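Side-chain contacts in alpha,alpha-trehalose-phosphate synthase (UDP-forming) (Burkholderia vietnamiensis, PDB 5TVG), which belongs to glycosyltransferase family 20 in the GT-B clan, is built around two beta sheets with flanking helices, and holds uridine-5'-diphosphate in this model: residues A73-T78 / N119-R124; Y85-S90 / S312-Y317; Q125-L130 / L153-P158; E181-M186 / D205-R210. One frame throughout, in Å; residues are numbered along the deposited sequence.

Contact 1. Residues A73-T78 / N119-R124; sequences ATLGLT and NAMLAR
Leu75 and Leu77, on strand 73-77, meet Met121 and Leu122 on helix 119-124, and every contact between them is apolar. The leucine pair comes first: Leu75 CD1 lies 3.9 Å from Leu122 CD2, the two side chains running past one another in opposite directions. The sulfur contact is looser, Leu75 CD1 to Met121 SD being 4.4 Å. The end of Met121 goes to Leu77. Its CG stands anti to the backbone N (chi1 180°), and bends at chi2 and chi3 turn the chain so that CE ends 3.9 Å from Leu77 CD2, the two side chains meeting at a slant.

Hydrogen bonding belongs to the surroundings. Leu75 pairs through its backbone with Gly49 and Asn51, and Gly76 N donates to Asp59 OD2. Thr78 OG1 accepts from Asp81 N, capping the helix that follows.

The axes of strand and helix approach to 10.7 Å, with their N-to-C directions 149° apart. A helix running roughly antiparallel to a strand, joined by apolar side chains that pass one another, is the layered packing of an alpha/beta sandwich, here in the half of the GT-B fold that contains the mixed sheet.

Contact 2. Residues Y85-S90 / S312-Y317; sequences YYRGFS and SDVQTY
Arg87 and Val314 have the nearest CA atoms across the contact, 6.6 Å apart, where helix 85-90 widens into a pi-type turn and Val314 occupies the N-cap position of the helix starting at Gln315.

Arg87 and Asp313 carry most of the contact, and they meet mainly through the aliphatic part of the arginine. With CG between its backbone N and carbonyl carbon (chi1 58°), Asp313 sets OD2 3.0 Å from Arg87 CD, a tight approach. The charged groups are less well matched: Arg87 NE to Asp313 OD2 is a long salt bridge of 3.9 Å, with the guanidinium and carboxylate planes 42° apart. Over one guanidinium face lies Asp313 O, 3.4 Å from Arg87 NE but at too poor an angle for a hydrogen bond. Stronger partners sit nearby: Arg87 NH2 forms a salt bridge with Asp83, and Asp313 OD2 is hydrogen-bonded to Tyr82 OH. Val314 adds an apolar touch, its CG2 4.3 Å from Arg87 CG.

Within the wide turn, Tyr85 O receives Ser90 N and Ser90 OG from opposite faces of its plane, the OG bond being 2.9 Å.

Helix 79-98 follows strand 70-77 of the mixed sheet, and helix 315-335 follows strand 301-306 of the parallel one. The contact thus bridges the two Rossmann-like domains, at the interdomain cleft characteristic of GT-B proteins.

Contact 3. Residues Q125-L130 / L153-P158; sequences QLAALL and LGVKNP
Leu130 and Ala127 pack against Val155 and Leu153 where the end of helix 109-127 meets the loop that closes a beta-alpha-beta unit, strand 135-139, helix 146-152 and strand 159-162, in the Rossmann-like domain with the mixed sheet. The first shell is entirely aliphatic. Both methyls of Val155 embrace the same atom, CG1 and CG2 each standing 4.1 Å from Leu130 CD1, and the two side chains cross at about a right angle. Such a grip requires both branches to face the leucine, which the valine achieves with CG1 anti to its backbone N (chi1 171°). Ala127 CB fills in beside them, 3.9 Å from Leu153 CD1 and at the looser distance of 4.5 Å from Val155 CG2.

The next shell is backbone. A type I beta turn from Ala127 to Leu130, closed by Leu130 N to Ala127 O at 3.2 Å, presents both residues to the loop. On the other side, Gly154 leaves helix 146-152 in a Schellman motif with a positive phi of 89°, and Leu153 before it and Val155 after it both have their CB directed toward 125-130.

Further out, Leu130 also packs on Ile13 of strand 12-16 and Ile136 of strand 135-139, whereas Leu153 is exposed. Arg151 NH1 holds the loop by donating to the backbone O of both Val155 and Asn157. Asn157 ND2 in turn is hydrogen-bonded to two carbonyls, Arg131 O and Asp134 O.

Contact 4. Residues E181-M186 / D205-R210; sequences ELVKFM and DYIERR
Val183 meets Tyr206 and Ile207, making every close contact from helix 181-186 to helix 205-209. Ahead of it in sequence, Glu181 and Leu182 turn to other neighbours: Glu181 OE1 bonds to Tyr112 OH, and Leu182 packs on the same tyrosine.

At Val183, CG2 sits over one face of the Tyr206 ring as a CH-pi contact, 3.9 Å from the centroid and 23° off the ring normal, displaced toward CE1, which it approaches to 3.6 Å. CG1, anti to the backbone N (chi1 167°), sits between ring and isoleucine, 3.9 Å from both Tyr206 CD1 and Ile207 CG1. Arg210 CD covers the opposite face of the Tyr206 ring, 3.2 Å above its plane, so the ring is sandwiched, and its hydroxyl is hydrogen-bonded to His179 ND1.

Beyond Val183, Phe185 lies against His148 and Leu116, and Met186 reaches Phe203.

Helix 179-186 is thus wedged between helix 109-127, through Glu181, Leu182 and Phe185, and helix 197-209, through Val183 and Met186, with Leu173 of helix 170-173 touching both Val183 and Tyr206. Past helix 197-209 stands the second subunit, whose own Arg209 and Asp205 pair reciprocally, as intersubunit salt bridges, with Asp205 and Arg209 of this chain.

In the fold
Contacts 1 and 4 are buried, contact 2 is partly buried and contact 3 lies at the surface. Contacts 1 and 3 share helix 109-127 and touch directly, Leu75 CD1 being 3.5 Å from Gln125 CG; one packs the helix on a strand, the other its end on a loop. Contact 2 involves the helix after the strand of contact 1, touching it through Leu77 and Tyr85, and reaches contact 4 through Phe89 and Leu182. Chemistry follows place: methyl packing in contacts 1 and 3, a methyl on an aromatic face in contact 4, and in contact 2, which joins the two domains, a carboxylate laid on an arginine's aliphatic part, with only a long salt bridge.

Contact 1. Residues A73-T78 / N119-R124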
# COMPACT_ATOMS: atom_id res chain seq x y z
N ALA A 73 -14.50 -40.22 -13.03
CA ALA A 73 -13.24 -40.38 -13.74
C ALA A 73 -12.44 -39.10 -13.57
O ALA A 73 -12.83 -38.06 -14.12
CB ALA A 73 -13.48 -40.71 -15.22
N THR A 74 -11.35 -39.15 -12.77
CA THR A 74 -10.63 -37.93 -12.41
C THR A 74 -9.14 -37.99 -12.75
O THR A 74 -8.52 -39.06 -12.85
CB THR A 74 -10.78 -37.58 -10.91
OG1 THR A 74 -10.26 -38.65 -10.11
CG2 THR A 74 -12.25 -37.33 -10.54
N LEU A 75 -8.56 -36.79 -12.84
CA LEU A 75 -7.18 -36.59 -13.22
C LEU A 75 -6.59 -35.49 -12.36
O LEU A 75 -7.29 -34.54 -11.97
CB LEU A 75 -7.05 -36.17 -14.69
CG LEU A 75 -7.29 -37.21 -15.76
CD1 LEU A 75 -7.65 -36.50 -17.05
CD2 LEU A 75 -6.01 -38.09 -15.95
N GLY A 76 -5.29 -35.60 -12.08
CA GLY A 76 -4.57 -34.55 -11.40
C GLY A 76 -4.00 -33.58 -12.41
O GLY A 76 -4.02 -33.86 -13.61
N LEU A 77 -3.51 -32.43 -11.92
CA LEU A 77 -2.85 -31.46 -12.77
C LEU A 77 -1.45 -31.16 -12.25
O LEU A 77 -1.21 -31.16 -11.04
CB LEU A 77 -3.63 -30.13 -12.85
CG LEU A 77 -5.02 -30.07 -13.51
CD1 LEU A 77 -5.64 -28.66 -13.36
CD2 LEU A 77 -4.94 -30.49 -14.96
N THR A 78 -0.54 -30.86 -13.16
CA THR A 78 0.77 -30.43 -12.73
C THR A 78 0.68 -28.99 -12.23
O THR A 78 -0.27 -28.25 -12.54
CB THR A 78 1.77 -30.49 -13.88
OG1 THR A 78 1.33 -29.62 -14.94
CG2 THR A 78 2.00 -31.92 -14.38
N ASN A 119 -7.24 -27.78 -21.50
CA ASN A 119 -8.52 -28.18 -22.08
C ASN A 119 -8.33 -29.30 -23.09
O ASN A 119 -9.09 -30.27 -23.09
CB ASN A 119 -9.21 -26.98 -22.75
CG ASN A 119 -10.14 -26.24 -21.81
OD1 ASN A 119 -11.36 -26.51 -21.77
ND2 ASN A 119 -9.59 -25.28 -21.07
N ALA A 120 -7.31 -29.18 -23.96
CA ALA A 120 -7.06 -30.22 -24.96
C ALA A 120 -6.62 -31.53 -24.31
O ALA A 120 -7.01 -32.62 -24.76
CB ALA A 120 -6.00 -29.76 -25.96
N MET A 121 -5.80 -31.45 -23.26
CA MET A 121 -5.38 -32.67 -22.57
C MET A 121 -6.57 -33.36 -21.92
O MET A 121 -6.72 -34.58 -22.01
CB MET A 121 -4.29 -32.34 -21.54
CG MET A 121 -3.75 -33.55 -20.72
SD MET A 121 -4.88 -34.03 -19.37
CE MET A 121 -4.76 -32.62 -18.27
N LEU A 122 -7.44 -32.58 -21.26
CA LEU A 122 -8.63 -33.15 -20.63
C LEU A 122 -9.57 -33.77 -21.66
O LEU A 122 -10.16 -34.83 -21.40
CB LEU A 122 -9.38 -32.08 -19.84
CG LEU A 122 -8.69 -31.54 -18.57
CD1 LEU A 122 -9.49 -30.38 -17.92
CD2 LEU A 122 -8.51 -32.69 -17.59
N ALA A 123 -9.74 -33.11 -22.82
CA ALA A 123 -10.64 -33.62 -23.85
C ALA A 123 -10.11 -34.93 -24.44
O ALA A 123 -10.88 -35.83 -24.77
CB ALA A 123 -10.81 -32.58 -24.96
N ARG A 124 -8.79 -35.02 -24.62
CA ARG A 124 -8.20 -36.25 -25.13
C ARG A 124 -8.44 -37.40 -24.16
O ARG A 124 -8.82 -38.49 -24.57
CB ARG A 124 -6.71 -36.01 -25.37
CG ARG A 124 -5.91 -37.17 -25.88
CD ARG A 124 -4.55 -36.64 -26.32
NE ARG A 124 -3.67 -36.33 -25.19
CZ ARG A 124 -3.35 -35.11 -24.76
NH1 ARG A 124 -3.84 -34.02 -25.34
NH2 ARG A 124 -2.52 -34.99 -23.72

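Contact 2. Residues Y85-S90 / S312-Y317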
# COMPACT_ATOMS: atom_id res chain seq x y z
N TYR A 85 -3.74 -22.69 -16.17
CA TYR A 85 -5.12 -22.96 -16.50
C TYR A 85 -6.07 -22.40 -15.46
O TYR A 85 -7.03 -21.71 -15.79
CB TYR A 85 -5.30 -24.47 -16.69
CG TYR A 85 -6.70 -25.03 -16.50
CD1 TYR A 85 -7.63 -25.03 -17.55
CD2 TYR A 85 -7.06 -25.61 -15.29
CE1 TYR A 85 -8.91 -25.58 -17.37
CE2 TYR A 85 -8.29 -26.15 -15.10
CZ TYR A 85 -9.22 -26.13 -16.13
OH TYR A 85 -10.45 -26.69 -15.89
N TYR A 86 -5.85 -22.76 -14.19
CA TYR A 86 -6.77 -22.43 -13.11
C TYR A 86 -6.47 -21.07 -12.49
O TYR A 86 -7.32 -20.18 -12.54
CB TYR A 86 -6.77 -23.56 -12.07
CG TYR A 86 -7.69 -23.31 -10.88
CD1 TYR A 86 -9.08 -23.50 -10.97
CD2 TYR A 86 -7.16 -22.94 -9.65
CE1 TYR A 86 -9.91 -23.30 -9.86
CE2 TYR A 86 -7.97 -22.74 -8.55
CZ TYR A 86 -9.34 -22.91 -8.65
OH TYR A 86 -10.10 -22.68 -7.52
N ARG A 87 -5.27 -20.91 -11.90
CA ARG A 87 -4.87 -19.66 -11.26
C ARG A 87 -4.74 -18.52 -12.27
O ARG A 87 -5.10 -17.37 -11.99
CB ARG A 87 -3.51 -19.82 -10.58
CG ARG A 87 -3.49 -20.11 -9.11
CD ARG A 87 -2.04 -20.14 -8.65
NE ARG A 87 -1.44 -18.83 -8.81
CZ ARG A 87 -0.14 -18.56 -8.73
NH1 ARG A 87 0.25 -17.31 -8.90
NH2 ARG A 87 0.75 -19.52 -8.49
N GLY A 88 -4.19 -18.83 -13.43
CA GLY A 88 -3.90 -17.80 -14.40
C GLY A 88 -5.13 -17.41 -15.20
O GLY A 88 -5.90 -16.53 -14.80
N PHE A 89 -5.30 -18.02 -16.37
CA PHE A 89 -6.30 -17.51 -17.28
C PHE A 89 -7.70 -17.56 -16.68
O PHE A 89 -8.44 -16.57 -16.74
CB PHE A 89 -6.24 -18.26 -18.60
CG PHE A 89 -7.08 -17.61 -19.67
CD1 PHE A 89 -6.67 -16.41 -20.26
CD2 PHE A 89 -8.30 -18.18 -20.07
CE1 PHE A 89 -7.46 -15.78 -21.25
CE2 PHE A 89 -9.09 -17.57 -21.06
CZ PHE A 89 -8.67 -16.37 -21.65
N SER A 90 -8.09 -18.68 -16.07
CA SER A 90 -9.45 -18.77 -15.54
C SER A 90 -9.70 -17.72 -14.47
O SER A 90 -10.68 -16.96 -14.55
CB SER A 90 -9.76 -20.16 -14.96
OG SER A 90 -9.83 -21.15 -15.98
N SER A 312 -6.80 -18.06 -2.48
CA SER A 312 -5.81 -17.29 -1.74
C SER A 312 -4.51 -17.07 -2.50
O SER A 312 -3.75 -16.16 -2.15
CB SER A 312 -5.44 -17.98 -0.41
OG SER A 312 -6.59 -18.15 0.38
N ASP A 313 -4.20 -17.91 -3.49
CA ASP A 313 -2.95 -17.79 -4.22
C ASP A 313 -3.05 -16.85 -5.42
O ASP A 313 -2.10 -16.75 -6.19
CB ASP A 313 -2.46 -19.18 -4.63
CG ASP A 313 -3.49 -19.94 -5.48
OD1 ASP A 313 -4.68 -19.52 -5.58
OD2 ASP A 313 -3.11 -21.01 -5.98
N VAL A 314 -4.19 -16.17 -5.58
CA VAL A 314 -4.38 -15.11 -6.56
C VAL A 314 -4.26 -13.77 -5.84
O VAL A 314 -4.90 -13.54 -4.80
CB VAL A 314 -5.75 -15.26 -7.25
CG1 VAL A 314 -5.95 -14.17 -8.27
CG2 VAL A 314 -5.89 -16.70 -7.89
N GLN A 315 -3.39 -12.88 -6.34
CA GLN A 315 -3.09 -11.64 -5.62
C GLN A 315 -4.32 -10.75 -5.43
O GLN A 315 -4.45 -10.08 -4.39
CB GLN A 315 -2.00 -10.84 -6.34
N THR A 316 -5.22 -10.69 -6.43
CA THR A 316 -6.37 -9.81 -6.27
C THR A 316 -7.20 -10.24 -5.08
O THR A 316 -7.78 -9.39 -4.39
CB THR A 316 -7.28 -9.83 -7.52
OG1 THR A 316 -7.41 -11.17 -8.00
CG2 THR A 316 -6.69 -8.95 -8.61
N TYR A 317 -7.23 -11.54 -4.79
CA TYR A 317 -7.98 -12.00 -3.64
C TYR A 317 -7.30 -11.64 -2.34
O TYR A 317 -7.98 -11.44 -1.32
CB TYR A 317 -8.19 -13.51 -3.73
CG TYR A 317 -9.26 -13.83 -4.73
CD1 TYR A 317 -8.98 -13.86 -6.09
CD2 TYR A 317 -10.57 -14.01 -4.33
CE1 TYR A 317 -9.97 -14.10 -7.00
CE2 TYR A 317 -11.58 -14.27 -5.25
CZ TYR A 317 -11.28 -14.31 -6.58
OH TYR A 317 -12.28 -14.60 -7.49

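Contact 3. Residues Q125-L130 / L153-P158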
# COMPACT_ATOMS: atom_id res chain seq x y z
N GLN A 125 -8.32 -37.14 -22.85
CA GLN A 125 -8.56 -38.18 -21.86
C GLN A 125 -10.03 -38.59 -21.83
O GLN A 125 -10.34 -39.78 -21.72
CB GLN A 125 -8.11 -37.73 -20.47
CG GLN A 125 -6.58 -37.50 -20.27
CD GLN A 125 -5.80 -38.78 -20.07
OE1 GLN A 125 -6.38 -39.86 -19.95
NE2 GLN A 125 -4.47 -38.65 -19.97
N LEU A 126 -10.95 -37.62 -21.97
CA LEU A 126 -12.37 -38.00 -21.96
C LEU A 126 -12.76 -38.74 -23.23
O LEU A 126 -13.59 -39.66 -23.19
CB LEU A 126 -13.27 -36.77 -21.77
CG LEU A 126 -14.78 -37.05 -21.90
CD1 LEU A 126 -15.28 -37.92 -20.73
CD2 LEU A 126 -15.59 -35.77 -21.99
N ALA A 127 -12.20 -38.35 -24.38
CA ALA A 127 -12.63 -38.95 -25.64
C ALA A 127 -12.48 -40.46 -25.60
O ALA A 127 -13.36 -41.19 -26.09
CB ALA A 127 -11.84 -38.36 -26.80
N ALA A 128 -11.43 -40.97 -24.96
CA ALA A 128 -11.21 -42.41 -24.90
C ALA A 128 -12.27 -43.14 -24.07
O ALA A 128 -12.34 -44.37 -24.14
CB ALA A 128 -9.81 -42.71 -24.33
N LEU A 129 -13.07 -42.43 -23.29
CA LEU A 129 -14.09 -43.06 -22.46
C LEU A 129 -15.49 -42.98 -23.06
O LEU A 129 -16.41 -43.60 -22.53
CB LEU A 129 -14.13 -42.38 -21.08
CG LEU A 129 -12.87 -42.38 -20.24
CD1 LEU A 129 -13.15 -41.58 -18.99
CD2 LEU A 129 -12.47 -43.84 -19.90
N LEU A 130 -15.67 -42.20 -24.13
CA LEU A 130 -17.02 -41.90 -24.58
C LEU A 130 -17.58 -43.02 -25.44
O LEU A 130 -16.85 -43.80 -26.06
CB LEU A 130 -17.06 -40.61 -25.40
CG LEU A 130 -16.62 -39.31 -24.73
CD1 LEU A 130 -16.43 -38.19 -25.78
CD2 LEU A 130 -17.64 -38.92 -23.69
N LEU A 153 -11.14 -33.91 -32.11
CA LEU A 153 -10.89 -35.34 -31.95
C LEU A 153 -11.95 -36.19 -32.65
O LEU A 153 -11.95 -37.41 -32.48
CB LEU A 153 -10.86 -35.69 -30.46
CG LEU A 153 -9.78 -34.94 -29.66
CD1 LEU A 153 -10.08 -35.11 -28.18
CD2 LEU A 153 -8.35 -35.44 -29.97
N GLY A 154 -12.89 -35.58 -33.38
CA GLY A 154 -13.93 -36.31 -34.09
C GLY A 154 -15.18 -36.59 -33.29
O GLY A 154 -16.02 -37.39 -33.73
N VAL A 155 -15.36 -35.97 -32.14
CA VAL A 155 -16.53 -36.25 -31.31
C VAL A 155 -17.77 -35.60 -31.92
O VAL A 155 -17.80 -34.39 -32.17
CB VAL A 155 -16.27 -35.80 -29.87
CG1 VAL A 155 -17.53 -35.88 -29.02
CG2 VAL A 155 -15.13 -36.64 -29.29
N LYS A 156 -18.80 -36.42 -32.19
CA LYS A 156 -20.05 -35.98 -32.80
C LYS A 156 -21.21 -35.90 -31.82
O LYS A 156 -22.28 -35.41 -32.19
CB LYS A 156 -20.46 -36.91 -33.96
CG LYS A 156 -19.39 -37.15 -35.01
CD LYS A 156 -19.07 -35.87 -35.77
CE LYS A 156 -17.95 -36.11 -36.80
NZ LYS A 156 -17.34 -34.87 -37.38
N ASN A 157 -21.00 -36.35 -30.58
CA ASN A 157 -21.99 -36.36 -29.51
C ASN A 157 -22.69 -35.02 -29.30
O ASN A 157 -22.16 -33.97 -29.70
CB ASN A 157 -21.32 -36.74 -28.19
CG ASN A 157 -20.74 -38.13 -28.24
OD1 ASN A 157 -19.85 -38.39 -29.04
ND2 ASN A 157 -21.24 -39.02 -27.39
N PRO A 158 -23.88 -35.03 -28.71
CA PRO A 158 -24.45 -33.77 -28.19
C PRO A 158 -23.54 -33.26 -27.08
O PRO A 158 -23.18 -34.00 -26.16
CB PRO A 158 -25.82 -34.18 -27.64
CG PRO A 158 -26.16 -35.53 -28.37
CD PRO A 158 -24.78 -36.18 -28.52

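Contact 4. Residues E181-M186 / D205-R210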
# COMPACT_ATOMS: atom_id res chain seq x y z
N GLU A 181 -11.71 -15.78 -30.40
CA GLU A 181 -11.44 -17.20 -30.42
C GLU A 181 -12.34 -17.94 -29.45
O GLU A 181 -12.88 -19.02 -29.78
CB GLU A 181 -9.97 -17.47 -30.05
CG GLU A 181 -9.53 -18.87 -30.34
CD GLU A 181 -8.04 -19.07 -30.16
OE1 GLU A 181 -7.52 -18.77 -29.06
OE2 GLU A 181 -7.38 -19.47 -31.13
N LEU A 182 -12.52 -17.39 -28.25
CA LEU A 182 -13.34 -18.03 -27.22
C LEU A 182 -14.80 -18.11 -27.65
O LEU A 182 -15.47 -19.12 -27.42
CB LEU A 182 -13.20 -17.25 -25.91
CG LEU A 182 -11.84 -17.28 -25.19
CD1 LEU A 182 -11.86 -16.35 -24.00
CD2 LEU A 182 -11.47 -18.69 -24.73
N VAL A 183 -15.33 -17.05 -28.27
CA VAL A 183 -16.70 -17.13 -28.76
C VAL A 183 -16.79 -18.17 -29.88
O VAL A 183 -17.75 -18.94 -29.95
CB VAL A 183 -17.19 -15.75 -29.24
CG1 VAL A 183 -18.48 -15.88 -30.03
CG2 VAL A 183 -17.34 -14.78 -28.06
N LYS A 184 -15.79 -18.21 -30.76
CA LYS A 184 -15.75 -19.26 -31.78
C LYS A 184 -15.79 -20.64 -31.14
O LYS A 184 -16.54 -21.52 -31.58
CB LYS A 184 -14.49 -19.11 -32.65
CG LYS A 184 -14.31 -20.26 -33.65
CD LYS A 184 -13.31 -19.93 -34.75
CE LYS A 184 -11.87 -19.79 -34.21
NZ LYS A 184 -11.29 -21.10 -33.81
N PHE A 185 -14.99 -20.85 -30.08
CA PHE A 185 -15.02 -22.13 -29.37
C PHE A 185 -16.40 -22.43 -28.81
O PHE A 185 -16.86 -23.58 -28.86
CB PHE A 185 -13.98 -22.13 -28.24
CG PHE A 185 -12.55 -22.19 -28.73
CD1 PHE A 185 -12.27 -22.57 -30.04
CD2 PHE A 185 -11.50 -21.80 -27.90
CE1 PHE A 185 -10.95 -22.63 -30.51
CE2 PHE A 185 -10.18 -21.84 -28.36
CZ PHE A 185 -9.91 -22.26 -29.67
N MET A 186 -17.08 -21.42 -28.30
CA MET A 186 -18.38 -21.65 -27.68
C MET A 186 -19.40 -22.12 -28.69
O MET A 186 -20.38 -22.77 -28.32
CB MET A 186 -18.89 -20.36 -27.02
CG MET A 186 -18.01 -19.90 -25.86
SD MET A 186 -18.49 -18.35 -25.12
CE MET A 186 -19.90 -18.84 -24.18
N ASP A 205 -25.56 -10.64 -28.60
CA ASP A 205 -25.16 -9.30 -29.01
C ASP A 205 -23.77 -9.31 -29.62
O ASP A 205 -23.53 -8.70 -30.67
CB ASP A 205 -25.20 -8.32 -27.81
CG ASP A 205 -26.62 -7.79 -27.51
OD1 ASP A 205 -27.53 -7.96 -28.35
OD2 ASP A 205 -26.82 -7.18 -26.44
N TYR A 206 -22.84 -10.04 -29.00
CA TYR A 206 -21.50 -10.14 -29.55
C TYR A 206 -21.53 -10.70 -30.97
O TYR A 206 -20.93 -10.15 -31.89
CB TYR A 206 -20.61 -11.00 -28.63
CG TYR A 206 -19.16 -11.08 -29.08
CD1 TYR A 206 -18.77 -11.99 -30.07
CD2 TYR A 206 -18.19 -10.27 -28.51
CE1 TYR A 206 -17.44 -12.06 -30.49
CE2 TYR A 206 -16.88 -10.33 -28.90
CZ TYR A 206 -16.50 -11.22 -29.90
OH TYR A 206 -15.17 -11.26 -30.28
N ILE A 207 -22.24 -11.81 -31.15
CA ILE A 207 -22.26 -12.46 -32.46
C ILE A 207 -22.98 -11.61 -33.50
O ILE A 207 -22.51 -11.45 -34.63
CB ILE A 207 -22.87 -13.87 -32.30
CG1 ILE A 207 -21.77 -14.78 -31.71
CG2 ILE A 207 -23.44 -14.37 -33.63
CD1 ILE A 207 -22.21 -16.13 -31.28
N GLU A 208 -24.09 -11.00 -33.13
CA GLU A 208 -24.83 -10.24 -34.12
C GLU A 208 -24.13 -8.94 -34.47
O GLU A 208 -23.92 -8.62 -35.64
CB GLU A 208 -26.26 -10.02 -33.62
CG GLU A 208 -27.06 -11.34 -33.67
CD GLU A 208 -28.42 -11.26 -33.02
OE1 GLU A 208 -28.58 -11.81 -31.91
OE2 GLU A 208 -29.34 -10.65 -33.60
N ARG A 209 -23.73 -8.18 -33.45
CA ARG A 209 -23.19 -6.85 -33.72
C ARG A 209 -21.77 -6.90 -34.28
O ARG A 209 -21.32 -5.91 -34.87
CB ARG A 209 -23.26 -6.03 -32.44
CG ARG A 209 -24.69 -5.64 -32.12
CD ARG A 209 -24.87 -5.15 -30.70
NE ARG A 209 -26.26 -4.76 -30.46
CZ ARG A 209 -26.64 -3.93 -29.49
NH1 ARG A 209 -25.72 -3.41 -28.68
NH2 ARG A 209 -27.91 -3.59 -29.35
N ARG A 210 -21.06 -8.01 -34.14
CA ARG A 210 -19.76 -8.13 -34.78
C ARG A 210 -19.84 -8.85 -36.11
O ARG A 210 -18.80 -9.19 -36.69
CB ARG A 210 -18.75 -8.81 -33.85
CG ARG A 210 -18.57 -7.99 -32.54
CD ARG A 210 -17.49 -8.56 -31.63
NE ARG A 210 -16.15 -8.37 -32.18
CZ ARG A 210 -15.38 -7.32 -31.93
NH1 ARG A 210 -15.78 -6.36 -31.11
NH2 ARG A 210 -14.18 -7.23 -32.49